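Local coordinates for F5/8 type C domain protein (Bacteroides ovatus, PDB 4ZRX) that is a putative alpha-L-fucosidase, probably a hydrolase that removes alpha-L-fucose from glycans, with a TIM-barrel domain and an F5/8 type C domain, at residues T45-F50 and L93-H98; M139-Y144 and G177-V182; L145-R150 and V182-A187; P284-V289 and N322-L327; V289-G294 and L327-D332. All coordinates share one frame; numbering follows the deposited sequence.

Interaction 1: residues T45-F50 and L93-H98; sequences TAFLHF and LLTAKH. With EDO (1,2-ethanediol), chain D.
H49 and T95 meet where two neighbouring parallel strands, 44-48 and 91-97, end in the barrel. The strands are joined by backbone bonds: A46 O takes L93 N (2.7 Å), L93 O takes L48 N, and L48 O takes T95 N. Beside this ladder, L93 CD2 lies over a face of the F47 ring. The CB of H49 leaves the chain away from 93-98, but with CG beside the backbone N (chi1 -78°) the ring swings back and crosses T95 at about a right angle. CG and CD2 then rest on the T95 methyl, CG2, which sits over the ring centre, 12° off the normal and 3.6 Å from CD2. ND1 is bonded to N328 OD1, and CE1 stands over the centre of the F47 ring, 3.4 Å above its plane. At the tip, H49 NE2 and H98 NE2 are both hydrogen-bonded to O1 of an ethanediol, probably from the crystallisation liquor, at 2.7 and 2.9 Å; E230 binds it too. Threonine suits its place twice over: its methyl supports the ring, while OG1 lies within bonding range of L48 O and F50 O. A leucine at H49 would probably leave N328 OD1 without this mate and the ethanediol hydroxyl gripped from fewer sides. Two imidazoles converging on one hydroxyl are consistent with a pocket shaped for a sugar.

Interaction 2: residues M139-Y144 and G177-V182; sequences MKFGVY and GEVHEV
F141, in strand 140-145 of the TIM barrel, bonds to H180, just ahead of the parallel strand 181-184; helix 158-174 links the two strands in a beta-alpha-beta crossover. Two backbone hydrogen bonds carry the pairing: H180 N to F141 O (2.8 Å) and V143 N to E181 O (3.0 Å). G142 lies between them, and E181 O approaches its CA to 3.2 Å, where a side-chain CB would clash; glycine fits for that reason. Apolar contacts follow. V179 CG2 meets the edge of the F141 ring at CD2 (3.9 Å), and V143 CG2 touches a methyl of both V179 and V182, branched residues filling the layer under the helices. At the partly exposed end the contact is CH-pi: K140, bent at its outer torsions, lays CD over the centre of the H180 imidazole, only 4° off its normal. A long aliphatic stem with a charged tip suits a partly exposed position, the stem covering the ring. Finally, one water accepts from F141 N, donates to E178 O, and lies in the plane of the H180 ring, 2.7 Å from ND1.

Interaction 3: residues L145-R150 and V182-A187; sequences LSPWDR and VWFDGA. With EDO (1,2-ethanediol), chain B.
P147 packs on F184 and D185 at the mouth of the TIM barrel, where strands 140-145 and 181-184 give way to the loops that follow them. The last rung of the pairing is L145 N to W183 O (3.2 Å). Just beyond it, L145 O faces the edge of the F184 ring, near CD1 and close to its plane. P147 then lies aslant F184, where P147 CG meets F184 CB at 3.9 Å. P147 CD comes to 3.4 Å from D185 O; a proline, with no N-H to satisfy, can sit flush against that carbonyl. From here on a water replaces direct bonding: it accepts from W148 N and donates to D185 O and A187 O. W148, its CG opposite the backbone N (chi1 -179°), sets CB and CE3 near A187 O, and its NE1 is bonded to E190. D185 shapes its own turn: OD1 is met by A187 N at 3.1 Å, from above the carboxylate plane, an Asx turn. The same OD1 accepts from both hydroxyls of an ethanediol, probably from the crystallisation liquor, which G186 N also holds in what may be a pocket; OD2 is bonded to Y144 OH. On the outer side, L145 packs on helix 158-174, and P147 and F184 on helix 201-211. Within the sheet, F184 touches M217 of the neighbouring strand 216-219.

Interaction 4: residues P284-V289 and N322-L327; sequences PSEVDV and NSVLLL
V287 sits at the middle of a parallel pairing, its N bonded to V324 O and its O to L326 N, each at 2.8 Å. Strands 279-290 and 324-328, joined through helix 308-316, form a beta-alpha-beta unit of the TIM barrel; V324 N to S285 O and V289 N to L326 O extend the ladder. On one face, L325 CD1 lies between the valines, 3.8 Å from V289 CG1; branched side chains fill this layer well. V287 CG2 rests on S323 CB (3.5 Å). S285 OG, anti to the backbone N (chi1 176°), is thereby carried to S323 OG, to which it donates at 2.7 Å; S285 is modelled in two conformers, and the bond may not hold for the other. Were S323 an alanine, the S285 hydroxyl would probably be left without this acceptor and freer to turn. Farther out, a water bridges S285 O and N322 O. On the other face, inside the barrel, L326 CD2 packs against the E286 carboxylate, 3.5 Å from OE1. W183 NE1 fixes that oxygen, and W226 NE1 binds D288 OD1. E286 OE2 lies close to E181 OE2, which suggests that a proton may be shared or one acid neutral. The V287, V289, L325 and L327 face is thus apolar, the E286 and D288 face polar.

Interaction 5: residues V289-G294 and L327-D332; sequences VSIRPG and LNIPPD
S290 and N328 face each other where the parallel strands 279-290 and 324-328 of the TIM barrel run out into loops, both side chains on the same face of the sheet. With CG opposite the backbone N (chi1 172°), N328 extends its amide so that S290 OG falls almost in the amide plane, 3.0 Å from ND2 and on a straight N-H line (165°). The serine hydroxyl is gripped three times: besides ND2 it accepts from R292 N in an ST turn, and it donates to G294 O at 2.7 Å, which closes the 290-294 bend. A small hydroxyl that both gives and receives is apt here. The amide has further partners, W295 O for ND2 and H49 ND1 for OD1. Along the backbone, N328 N bonds to V289 O and I291 N to N328 O (2.9 Å). V289 and L327 take the opposite face. Beyond the strands the contact turns apolar. I291 crosses I329 at a slant, CG2 meeting CG1 at 4.2 Å and also touching P330 CD, while L327 CD1 tucks in near I291 N. R292 lays its CD against P330 CG (3.6 Å), its guanidinium paired with D341 and D302. Helix 339-356 covers I291 and I329 through D341 and L345; I329 also touches helix 77-86, and strand 44-48 pairs with L327 and I329 on their far side.

How the interactions relate
All five contacts belong to one parallel barrel. Interactions 1, 4 and 5 are wholly buried, whereas interactions 2 and 3 also include partly exposed residues. Interactions 4 and 5 are successive lengths of the same strand pair, sharing V289 and L327; interactions 2 and 3 likewise follow one pair and share V182. Interaction 1 stands between these pairs, bonded to 140-145 on one side and to 324-328 on the other. Chemistry differs with place: imidazoles and a threonine hydroxyl in 1, a carboxylate and bridging water in 3, serine hydroxyl and asparagine amide in 5, buried carboxylates in 4, lysine on imidazole in the more open 2. W183 to E286 ties interactions 3 and 4 across the barrel interior.

Interaction 1: residues T45-F50 and L93-H98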
# COMPACT_ATOMS: atom_id res chain seq x y z
N THR A 45 3.23 6.74 7.50
CA THR A 45 4.37 7.54 7.13
C THR A 45 4.34 7.86 5.64
O THR A 45 3.63 7.21 4.89
CB THR A 45 5.66 6.84 7.46
OG1 THR A 45 5.73 5.55 6.83
CG2 THR A 45 5.77 6.59 8.96
N ALA A 46 5.12 8.83 5.22
CA ALA A 46 5.11 9.26 3.83
C ALA A 46 6.44 9.07 3.14
O ALA A 46 7.49 9.46 3.67
CB ALA A 46 4.71 10.71 3.76
N PHE A 47 6.39 8.49 1.96
CA PHE A 47 7.56 8.34 1.07
C PHE A 47 7.51 9.55 0.13
O PHE A 47 6.43 9.94 -0.34
CB PHE A 47 7.41 7.07 0.24
CG PHE A 47 8.57 6.11 0.22
CD1 PHE A 47 9.89 6.50 0.25
CD2 PHE A 47 8.30 4.75 -0.02
CE1 PHE A 47 10.91 5.52 0.16
CE2 PHE A 47 9.28 3.80 -0.10
CZ PHE A 47 10.61 4.20 -0.02
N LEU A 48 8.69 10.12 -0.16
CA LEU A 48 8.87 11.12 -1.16
C LEU A 48 9.90 10.67 -2.20
O LEU A 48 11.13 10.80 -2.00
CB LEU A 48 9.33 12.42 -0.51
CG LEU A 48 8.39 13.06 0.51
CD1 LEU A 48 9.12 14.10 1.37
CD2 LEU A 48 7.21 13.71 -0.22
N HIS A 49 9.44 10.09 -3.29
CA HIS A 49 10.29 9.81 -4.42
C HIS A 49 10.42 11.07 -5.26
O HIS A 49 9.44 11.55 -5.84
CB HIS A 49 9.77 8.66 -5.26
CG HIS A 49 10.03 7.32 -4.69
ND1 HIS A 49 9.39 6.85 -3.56
CD2 HIS A 49 10.79 6.31 -5.14
CE1 HIS A 49 9.81 5.63 -3.32
NE2 HIS A 49 10.64 5.27 -4.28
N PHE A 50 11.65 11.59 -5.30
CA PHE A 50 11.99 12.82 -5.96
C PHE A 50 13.44 12.74 -6.37
O PHE A 50 14.30 12.23 -5.65
CB PHE A 50 11.75 13.99 -5.02
CG PHE A 50 11.92 15.32 -5.68
CD1 PHE A 50 11.08 15.72 -6.71
CD2 PHE A 50 12.90 16.19 -5.23
CE1 PHE A 50 11.22 16.97 -7.29
CE2 PHE A 50 13.07 17.41 -5.85
CZ PHE A 50 12.22 17.83 -6.86
N LEU A 93 9.94 10.39 4.37
CA LEU A 93 11.09 9.61 4.01
C LEU A 93 11.50 9.93 2.60
O LEU A 93 10.80 9.59 1.66
CB LEU A 93 10.77 8.11 4.18
CG LEU A 93 11.73 7.05 3.65
CD1 LEU A 93 13.01 7.11 4.16
CD2 LEU A 93 11.17 5.62 3.98
N LEU A 94 12.65 10.57 2.44
CA LEU A 94 13.07 11.10 1.12
C LEU A 94 14.05 10.19 0.43
O LEU A 94 15.02 9.71 1.04
CB LEU A 94 13.73 12.49 1.33
CG LEU A 94 14.29 13.16 0.12
CD1 LEU A 94 13.16 13.65 -0.76
CD2 LEU A 94 15.11 14.32 0.52
N THR A 95 13.89 9.98 -0.88
CA THR A 95 14.86 9.34 -1.73
C THR A 95 16.05 10.29 -1.99
O THR A 95 16.16 10.94 -3.04
CB THR A 95 14.29 8.89 -3.07
OG1 THR A 95 13.68 9.99 -3.76
CG2 THR A 95 13.18 7.81 -2.83
N ALA A 96 16.97 10.33 -1.04
CA ALA A 96 18.14 11.18 -1.14
C ALA A 96 19.02 10.73 -2.34
O ALA A 96 19.71 11.54 -2.97
CB ALA A 96 18.93 11.11 0.16
N LYS A 97 19.02 9.41 -2.62
CA LYS A 97 19.70 8.86 -3.76
C LYS A 97 18.95 7.60 -4.15
O LYS A 97 18.79 6.69 -3.35
CB LYS A 97 21.15 8.47 -3.45
CG LYS A 97 21.93 8.07 -4.72
CD LYS A 97 23.32 7.52 -4.34
CE LYS A 97 23.29 6.12 -3.89
NZ LYS A 97 24.62 5.58 -3.55
N HIS A 98 18.44 7.59 -5.40
CA HIS A 98 17.79 6.41 -5.95
C HIS A 98 18.80 5.61 -6.79
O HIS A 98 19.98 5.84 -6.68
CB HIS A 98 16.49 6.82 -6.69
CG HIS A 98 15.48 5.73 -6.74
ND1 HIS A 98 15.37 4.86 -7.79
CD2 HIS A 98 14.54 5.35 -5.84
CE1 HIS A 98 14.41 3.98 -7.54
NE2 HIS A 98 13.92 4.23 -6.34
C1 EDO D . 11.49 2.14 -3.69
O1 EDO D . 11.77 2.85 -4.89
C2 EDO D . 10.24 1.31 -3.92
O2 EDO D . 10.43 0.50 -5.09

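Interaction 2: residues M139-Y144 and G177-V182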
# COMPACT_ATOMS: atom_id res chain seq x y z
N MSE A 139 8.12 17.35 12.32
CA MSE A 139 7.87 16.14 11.58
C MSE A 139 9.10 15.29 11.62
O MSE A 139 10.21 15.76 11.34
CB MSE A 139 7.47 16.48 10.13
CG MSE A 139 7.49 15.31 9.14
SE MSE A 139 5.86 14.24 9.43
CE MSE A 139 4.59 15.19 8.38
N LYS A 140 8.94 13.99 11.85
CA LYS A 140 10.08 13.07 11.87
C LYS A 140 10.57 12.87 10.42
O LYS A 140 9.82 13.06 9.46
CB LYS A 140 9.75 11.74 12.50
CG LYS A 140 9.52 11.82 14.02
CD LYS A 140 9.14 10.38 14.45
CE LYS A 140 8.13 10.39 15.51
NZ LYS A 140 8.69 10.88 16.73
N PHE A 141 11.83 12.49 10.31
CA PHE A 141 12.56 12.53 9.03
C PHE A 141 13.26 11.23 8.89
O PHE A 141 13.95 10.75 9.84
CB PHE A 141 13.55 13.72 9.15
CG PHE A 141 14.54 13.85 8.06
CD1 PHE A 141 14.19 14.41 6.88
CD2 PHE A 141 15.85 13.49 8.28
CE1 PHE A 141 15.18 14.64 5.87
CE2 PHE A 141 16.83 13.67 7.28
CZ PHE A 141 16.49 14.26 6.09
N GLY A 142 13.21 10.70 7.68
CA GLY A 142 13.92 9.51 7.33
C GLY A 142 14.56 9.64 5.96
O GLY A 142 14.18 10.50 5.17
N VAL A 143 15.56 8.81 5.69
CA VAL A 143 16.27 8.80 4.43
C VAL A 143 16.33 7.44 3.75
O VAL A 143 16.57 6.44 4.38
CB VAL A 143 17.68 9.40 4.51
CG1 VAL A 143 17.59 10.87 4.96
CG2 VAL A 143 18.52 8.61 5.45
N TYR A 144 16.19 7.47 2.43
CA TYR A 144 16.34 6.35 1.50
C TYR A 144 17.66 6.63 0.78
O TYR A 144 17.82 7.68 0.17
CB TYR A 144 15.18 6.31 0.54
CG TYR A 144 15.24 5.34 -0.61
CD1 TYR A 144 16.09 5.50 -1.66
CD2 TYR A 144 14.31 4.31 -0.70
CE1 TYR A 144 16.12 4.63 -2.70
CE2 TYR A 144 14.28 3.46 -1.77
CZ TYR A 144 15.21 3.61 -2.79
OH TYR A 144 15.31 2.79 -3.87
N GLY A 177 20.23 16.64 11.31
CA GLY A 177 19.46 16.39 12.53
C GLY A 177 19.12 14.91 12.72
O GLY A 177 19.75 14.04 12.17
N GLU A 178 18.08 14.66 13.50
CA GLU A 178 17.69 13.32 13.87
C GLU A 178 16.98 12.63 12.71
O GLU A 178 16.16 13.23 12.03
CB GLU A 178 16.71 13.36 15.07
CG GLU A 178 17.23 13.71 16.41
CD GLU A 178 16.18 13.33 17.48
OE1 GLU A 178 14.95 13.09 17.15
OE2 GLU A 178 16.62 13.15 18.60
N VAL A 179 17.32 11.36 12.55
CA VAL A 179 16.84 10.53 11.49
C VAL A 179 16.19 9.30 12.14
O VAL A 179 16.85 8.61 12.93
CB VAL A 179 17.96 10.07 10.57
CG1 VAL A 179 17.47 9.08 9.55
CG2 VAL A 179 18.61 11.25 9.89
N HIS A 180 14.93 9.04 11.83
CA HIS A 180 14.20 7.94 12.46
C HIS A 180 14.17 6.63 11.65
O HIS A 180 13.89 5.58 12.22
CB HIS A 180 12.82 8.37 12.85
CG HIS A 180 12.76 9.11 14.15
ND1 HIS A 180 13.06 10.45 14.27
CD2 HIS A 180 12.48 8.67 15.41
CE1 HIS A 180 12.96 10.82 15.54
NE2 HIS A 180 12.60 9.75 16.24
N GLU A 181 14.45 6.69 10.36
CA GLU A 181 14.43 5.48 9.54
C GLU A 181 15.42 5.67 8.41
O GLU A 181 15.44 6.75 7.81
CB GLU A 181 12.99 5.18 9.01
CG GLU A 181 12.85 3.92 8.13
CD GLU A 181 11.43 3.42 7.92
OE1 GLU A 181 10.52 3.91 8.59
OE2 GLU A 181 11.27 2.44 7.15
N VAL A 182 16.17 4.61 8.11
CA VAL A 182 17.11 4.52 7.01
C VAL A 182 16.72 3.34 6.15
O VAL A 182 16.67 2.21 6.64
CB VAL A 182 18.57 4.34 7.49
CG1 VAL A 182 19.49 4.29 6.34
CG2 VAL A 182 18.93 5.52 8.40
O HOH W 1 13.42 12.64 12.70

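Interaction 3: residues L145-R150 and V182-A187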
# COMPACT_ATOMS: atom_id res chain seq x y z
N LEU A 145 18.60 5.70 0.90
CA LEU A 145 19.90 5.83 0.26
C LEU A 145 20.14 4.53 -0.49
O LEU A 145 20.46 3.51 0.11
CB LEU A 145 20.99 6.13 1.29
CG LEU A 145 22.40 6.23 0.72
CD1 LEU A 145 22.59 7.53 -0.05
CD2 LEU A 145 23.45 6.11 1.81
N SER A 146 19.99 4.56 -1.82
CA SER A 146 20.02 3.30 -2.60
C SER A 146 21.35 2.56 -2.53
O SER A 146 22.40 3.14 -2.93
CB SER A 146 19.63 3.55 -4.04
OG SER A 146 19.69 2.39 -4.81
N PRO A 147 21.35 1.32 -2.03
CA PRO A 147 22.60 0.51 -2.09
C PRO A 147 23.06 0.34 -3.54
O PRO A 147 24.21 0.63 -3.83
CB PRO A 147 22.19 -0.81 -1.43
CG PRO A 147 21.08 -0.40 -0.51
CD PRO A 147 20.31 0.63 -1.22
N TRP A 148 22.15 -0.04 -4.45
CA TRP A 148 22.49 -0.18 -5.87
C TRP A 148 22.69 1.25 -6.45
O TRP A 148 21.81 2.11 -6.34
CB TRP A 148 21.36 -0.89 -6.61
CG TRP A 148 21.55 -1.14 -8.10
CD1 TRP A 148 22.73 -1.35 -8.79
CD2 TRP A 148 20.52 -1.22 -9.06
NE1 TRP A 148 22.46 -1.56 -10.13
CE2 TRP A 148 21.12 -1.50 -10.32
CE3 TRP A 148 19.12 -1.09 -8.98
CZ2 TRP A 148 20.36 -1.63 -11.49
CZ3 TRP A 148 18.38 -1.20 -10.12
CH2 TRP A 148 19.01 -1.48 -11.38
N ASP A 149 23.85 1.48 -7.08
CA ASP A 149 24.17 2.79 -7.60
C ASP A 149 24.70 2.56 -9.02
O ASP A 149 25.76 1.99 -9.22
CB ASP A 149 25.22 3.46 -6.69
CG ASP A 149 25.49 4.90 -7.04
OD1 ASP A 149 25.49 5.22 -8.26
OD2 ASP A 149 25.75 5.73 -6.10
N ARG A 150 23.94 3.03 -10.00
CA ARG A 150 24.26 2.78 -11.38
C ARG A 150 25.18 3.87 -11.95
O ARG A 150 25.55 3.77 -13.11
CB ARG A 150 22.96 2.76 -12.20
CG ARG A 150 22.02 1.65 -11.72
CD ARG A 150 20.71 1.70 -12.49
NE ARG A 150 20.82 0.97 -13.76
CZ ARG A 150 19.77 0.65 -14.53
NH1 ARG A 150 18.55 1.05 -14.26
NH2 ARG A 150 19.97 -0.08 -15.62
N VAL A 182 16.17 4.61 8.11
CA VAL A 182 17.11 4.52 7.01
C VAL A 182 16.72 3.34 6.15
O VAL A 182 16.67 2.21 6.64
CB VAL A 182 18.57 4.34 7.49
CG1 VAL A 182 19.49 4.29 6.34
CG2 VAL A 182 18.93 5.52 8.40
N TRP A 183 16.32 3.64 4.90
CA TRP A 183 15.75 2.64 4.03
C TRP A 183 16.81 2.21 3.03
O TRP A 183 17.33 3.05 2.27
CB TRP A 183 14.57 3.28 3.28
CG TRP A 183 13.34 2.48 3.14
CD1 TRP A 183 12.35 2.37 4.06
CD2 TRP A 183 12.88 1.75 1.98
NE1 TRP A 183 11.34 1.61 3.60
CE2 TRP A 183 11.60 1.24 2.31
CE3 TRP A 183 13.45 1.39 0.76
CZ2 TRP A 183 10.85 0.46 1.42
CZ3 TRP A 183 12.71 0.64 -0.11
CH2 TRP A 183 11.41 0.20 0.20
N PHE A 184 17.12 0.91 3.03
CA PHE A 184 18.06 0.31 2.10
C PHE A 184 17.35 -0.69 1.21
O PHE A 184 17.11 -1.85 1.57
CB PHE A 184 19.19 -0.37 2.89
CG PHE A 184 20.10 0.57 3.67
CD1 PHE A 184 20.52 1.78 3.16
CD2 PHE A 184 20.67 0.12 4.85
CE1 PHE A 184 21.41 2.57 3.84
CE2 PHE A 184 21.59 0.91 5.57
CZ PHE A 184 21.96 2.17 5.07
N ASP A 185 16.94 -0.21 0.04
CA ASP A 185 16.22 -0.99 -0.93
C ASP A 185 17.04 -2.18 -1.36
O ASP A 185 18.26 -2.06 -1.55
CB ASP A 185 15.91 -0.08 -2.09
CG ASP A 185 14.84 -0.60 -2.99
OD1 ASP A 185 14.50 -1.79 -2.92
OD2 ASP A 185 14.35 0.27 -3.76
N GLY A 186 16.37 -3.34 -1.48
CA GLY A 186 17.05 -4.59 -1.91
C GLY A 186 17.10 -4.75 -3.41
O GLY A 186 17.79 -5.63 -3.93
N ALA A 187 16.38 -3.89 -4.11
CA ALA A 187 16.24 -4.02 -5.57
C ALA A 187 17.58 -3.83 -6.24
O ALA A 187 18.38 -2.96 -5.87
CB ALA A 187 15.23 -2.98 -6.10
C1 EDO B . 11.86 -3.26 -1.37
O1 EDO B . 11.62 -2.81 -2.71
C2 EDO B . 12.35 -4.71 -1.41
O2 EDO B . 13.76 -4.71 -1.69
O HOH W 2 19.38 -1.38 -3.93

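Interaction 4: residues P284-V289 and N322-L327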
# COMPACT_ATOMS: atom_id res chain seq x y z
N PRO A 284 9.36 -6.52 11.93
CA PRO A 284 7.99 -6.21 11.62
C PRO A 284 7.78 -5.59 10.26
O PRO A 284 8.63 -4.91 9.76
CB PRO A 284 7.62 -5.19 12.71
CG PRO A 284 8.89 -4.44 12.94
CD PRO A 284 9.92 -5.53 12.89
N SER A 285 6.61 -5.88 9.72
CA SER A 285 6.23 -5.56 8.35
C SER A 285 5.93 -4.09 8.09
O SER A 285 5.20 -3.49 8.87
CB SER A 285 4.95 -6.35 8.04
OG SER A 285 4.45 -6.04 6.77
N GLU A 286 6.46 -3.57 6.98
CA GLU A 286 6.14 -2.27 6.49
C GLU A 286 5.56 -2.42 5.09
O GLU A 286 6.19 -3.01 4.19
CB GLU A 286 7.41 -1.42 6.46
CG GLU A 286 7.21 0.06 6.17
CD GLU A 286 8.57 0.75 6.02
OE1 GLU A 286 9.30 0.44 5.05
OE2 GLU A 286 8.93 1.57 6.89
N VAL A 287 4.37 -1.86 4.91
CA VAL A 287 3.66 -1.86 3.63
C VAL A 287 3.97 -0.56 2.90
O VAL A 287 3.65 0.50 3.40
CB VAL A 287 2.15 -2.00 3.86
CG1 VAL A 287 1.32 -1.68 2.56
CG2 VAL A 287 1.83 -3.34 4.40
N ASP A 288 4.65 -0.65 1.75
CA ASP A 288 5.00 0.51 0.97
C ASP A 288 4.15 0.53 -0.30
O ASP A 288 4.01 -0.49 -0.99
CB ASP A 288 6.50 0.63 0.66
CG ASP A 288 7.08 -0.49 -0.16
OD1 ASP A 288 6.65 -1.66 -0.06
OD2 ASP A 288 8.05 -0.20 -0.93
N VAL A 289 3.57 1.68 -0.63
CA VAL A 289 2.75 1.76 -1.82
C VAL A 289 2.71 3.17 -2.27
O VAL A 289 2.81 4.09 -1.44
CB VAL A 289 1.33 1.16 -1.54
CG1 VAL A 289 0.62 1.93 -0.44
CG2 VAL A 289 0.48 1.08 -2.77
N ASN A 322 -1.64 -5.02 11.11
CA ASN A 322 -0.42 -5.13 11.90
C ASN A 322 0.84 -4.78 11.08
O ASN A 322 1.89 -5.40 11.29
CB ASN A 322 -0.35 -6.52 12.53
CG ASN A 322 0.73 -6.65 13.60
OD1 ASN A 322 1.10 -5.70 14.29
ND2 ASN A 322 1.26 -7.85 13.72
N SER A 323 0.71 -3.83 10.17
CA SER A 323 1.84 -3.25 9.42
C SER A 323 1.82 -1.74 9.63
O SER A 323 0.79 -1.12 9.88
CB SER A 323 1.80 -3.54 7.93
OG SER A 323 2.16 -4.92 7.66
N VAL A 324 2.97 -1.14 9.41
CA VAL A 324 3.03 0.32 9.18
C VAL A 324 2.73 0.59 7.71
O VAL A 324 3.20 -0.18 6.83
CB VAL A 324 4.46 0.85 9.55
CG1 VAL A 324 4.73 2.24 9.01
CG2 VAL A 324 4.64 0.87 11.09
N LEU A 325 2.00 1.66 7.41
CA LEU A 325 1.76 2.05 6.04
C LEU A 325 2.70 3.22 5.65
O LEU A 325 2.59 4.30 6.24
CB LEU A 325 0.33 2.45 5.83
CG LEU A 325 -0.05 3.02 4.50
CD1 LEU A 325 0.28 2.06 3.36
CD2 LEU A 325 -1.51 3.45 4.46
N LEU A 326 3.51 2.97 4.62
CA LEU A 326 4.41 3.96 4.08
C LEU A 326 3.91 4.30 2.68
O LEU A 326 4.07 3.49 1.73
CB LEU A 326 5.83 3.39 4.01
CG LEU A 326 6.89 4.15 3.23
CD1 LEU A 326 7.02 5.55 3.84
CD2 LEU A 326 8.20 3.33 3.35
N LEU A 327 3.22 5.42 2.59
CA LEU A 327 2.52 5.85 1.35
C LEU A 327 3.36 6.88 0.64
O LEU A 327 3.71 7.91 1.21
CB LEU A 327 1.18 6.41 1.69
CG LEU A 327 0.33 6.90 0.51
CD1 LEU A 327 -0.04 5.76 -0.38
CD2 LEU A 327 -0.97 7.62 0.99
O HOH W 3 4.45 -4.22 11.47

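Interaction 5: residues V289-G294 and L327-D332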
# COMPACT_ATOMS: atom_id res chain seq x y z
N VAL A 289 3.57 1.68 -0.63
CA VAL A 289 2.75 1.76 -1.82
C VAL A 289 2.71 3.17 -2.27
O VAL A 289 2.81 4.09 -1.44
CB VAL A 289 1.33 1.16 -1.54
CG1 VAL A 289 0.62 1.93 -0.44
CG2 VAL A 289 0.48 1.08 -2.77
N SER A 290 2.51 3.38 -3.56
CA SER A 290 2.38 4.74 -4.05
C SER A 290 0.93 5.20 -4.21
O SER A 290 0.04 4.41 -4.45
CB SER A 290 3.14 4.86 -5.39
OG SER A 290 3.12 6.19 -5.89
N ILE A 291 0.72 6.47 -4.01
CA ILE A 291 -0.58 7.12 -4.32
C ILE A 291 -0.93 7.12 -5.79
O ILE A 291 -2.13 7.33 -6.15
CB ILE A 291 -0.68 8.52 -3.69
CG1 ILE A 291 -2.14 8.83 -3.37
CG2 ILE A 291 -0.01 9.57 -4.59
CD1 ILE A 291 -2.34 10.21 -2.65
N ARG A 292 0.08 6.91 -6.63
CA ARG A 292 -0.06 6.86 -8.08
C ARG A 292 0.41 5.50 -8.57
O ARG A 292 0.97 4.73 -7.80
CB ARG A 292 0.81 7.95 -8.72
CG ARG A 292 0.25 9.37 -8.54
CD ARG A 292 1.31 10.45 -8.39
NE ARG A 292 0.67 11.76 -8.53
CZ ARG A 292 0.46 12.39 -9.68
NH1 ARG A 292 0.95 11.97 -10.84
NH2 ARG A 292 -0.18 13.54 -9.64
N PRO A 293 0.26 5.21 -9.86
CA PRO A 293 0.77 3.90 -10.33
C PRO A 293 2.30 3.77 -10.20
O PRO A 293 2.78 2.72 -9.77
CB PRO A 293 0.35 3.87 -11.79
CG PRO A 293 -0.90 4.65 -11.81
CD PRO A 293 -0.65 5.80 -10.86
N GLY A 294 3.03 4.83 -10.54
CA GLY A 294 4.47 4.87 -10.40
C GLY A 294 4.90 5.53 -9.07
O GLY A 294 4.09 6.13 -8.39
N LEU A 327 3.22 5.42 2.59
CA LEU A 327 2.52 5.85 1.35
C LEU A 327 3.36 6.88 0.64
O LEU A 327 3.71 7.91 1.21
CB LEU A 327 1.18 6.41 1.69
CG LEU A 327 0.33 6.90 0.51
CD1 LEU A 327 -0.04 5.76 -0.38
CD2 LEU A 327 -0.97 7.62 0.99
N ASN A 328 3.64 6.64 -0.64
CA ASN A 328 4.46 7.56 -1.41
C ASN A 328 3.64 8.60 -2.12
O ASN A 328 2.67 8.25 -2.79
CB ASN A 328 5.22 6.77 -2.48
CG ASN A 328 5.96 7.67 -3.45
OD1 ASN A 328 7.00 8.29 -3.12
ND2 ASN A 328 5.43 7.75 -4.70
N ILE A 329 4.11 9.83 -2.03
CA ILE A 329 3.49 10.95 -2.76
C ILE A 329 4.65 11.69 -3.43
O ILE A 329 5.52 12.26 -2.73
CB ILE A 329 2.72 11.93 -1.81
CG1 ILE A 329 1.59 11.16 -1.07
CG2 ILE A 329 2.15 13.07 -2.63
CD1 ILE A 329 1.98 10.72 0.24
N PRO A 330 4.68 11.66 -4.75
CA PRO A 330 5.90 12.19 -5.42
C PRO A 330 5.81 13.65 -5.79
O PRO A 330 4.93 14.00 -6.56
CB PRO A 330 5.96 11.38 -6.68
CG PRO A 330 4.52 11.03 -6.98
CD PRO A 330 3.80 10.96 -5.69
N PRO A 331 6.74 14.49 -5.34
CA PRO A 331 6.75 15.87 -5.81
C PRO A 331 7.02 15.94 -7.31
O PRO A 331 7.73 15.10 -7.87
CB PRO A 331 7.87 16.52 -5.01
CG PRO A 331 7.96 15.68 -3.76
CD PRO A 331 7.73 14.26 -4.26
N ASP A 332 6.45 16.94 -7.96
CA ASP A 332 6.51 17.08 -9.39
C ASP A 332 7.70 17.94 -9.90
O ASP A 332 8.66 18.20 -9.13
CB ASP A 332 5.15 17.63 -9.86
CG ASP A 332 4.91 19.06 -9.50
OD1 ASP A 332 5.80 19.76 -8.98
OD2 ASP A 332 3.76 19.50 -9.81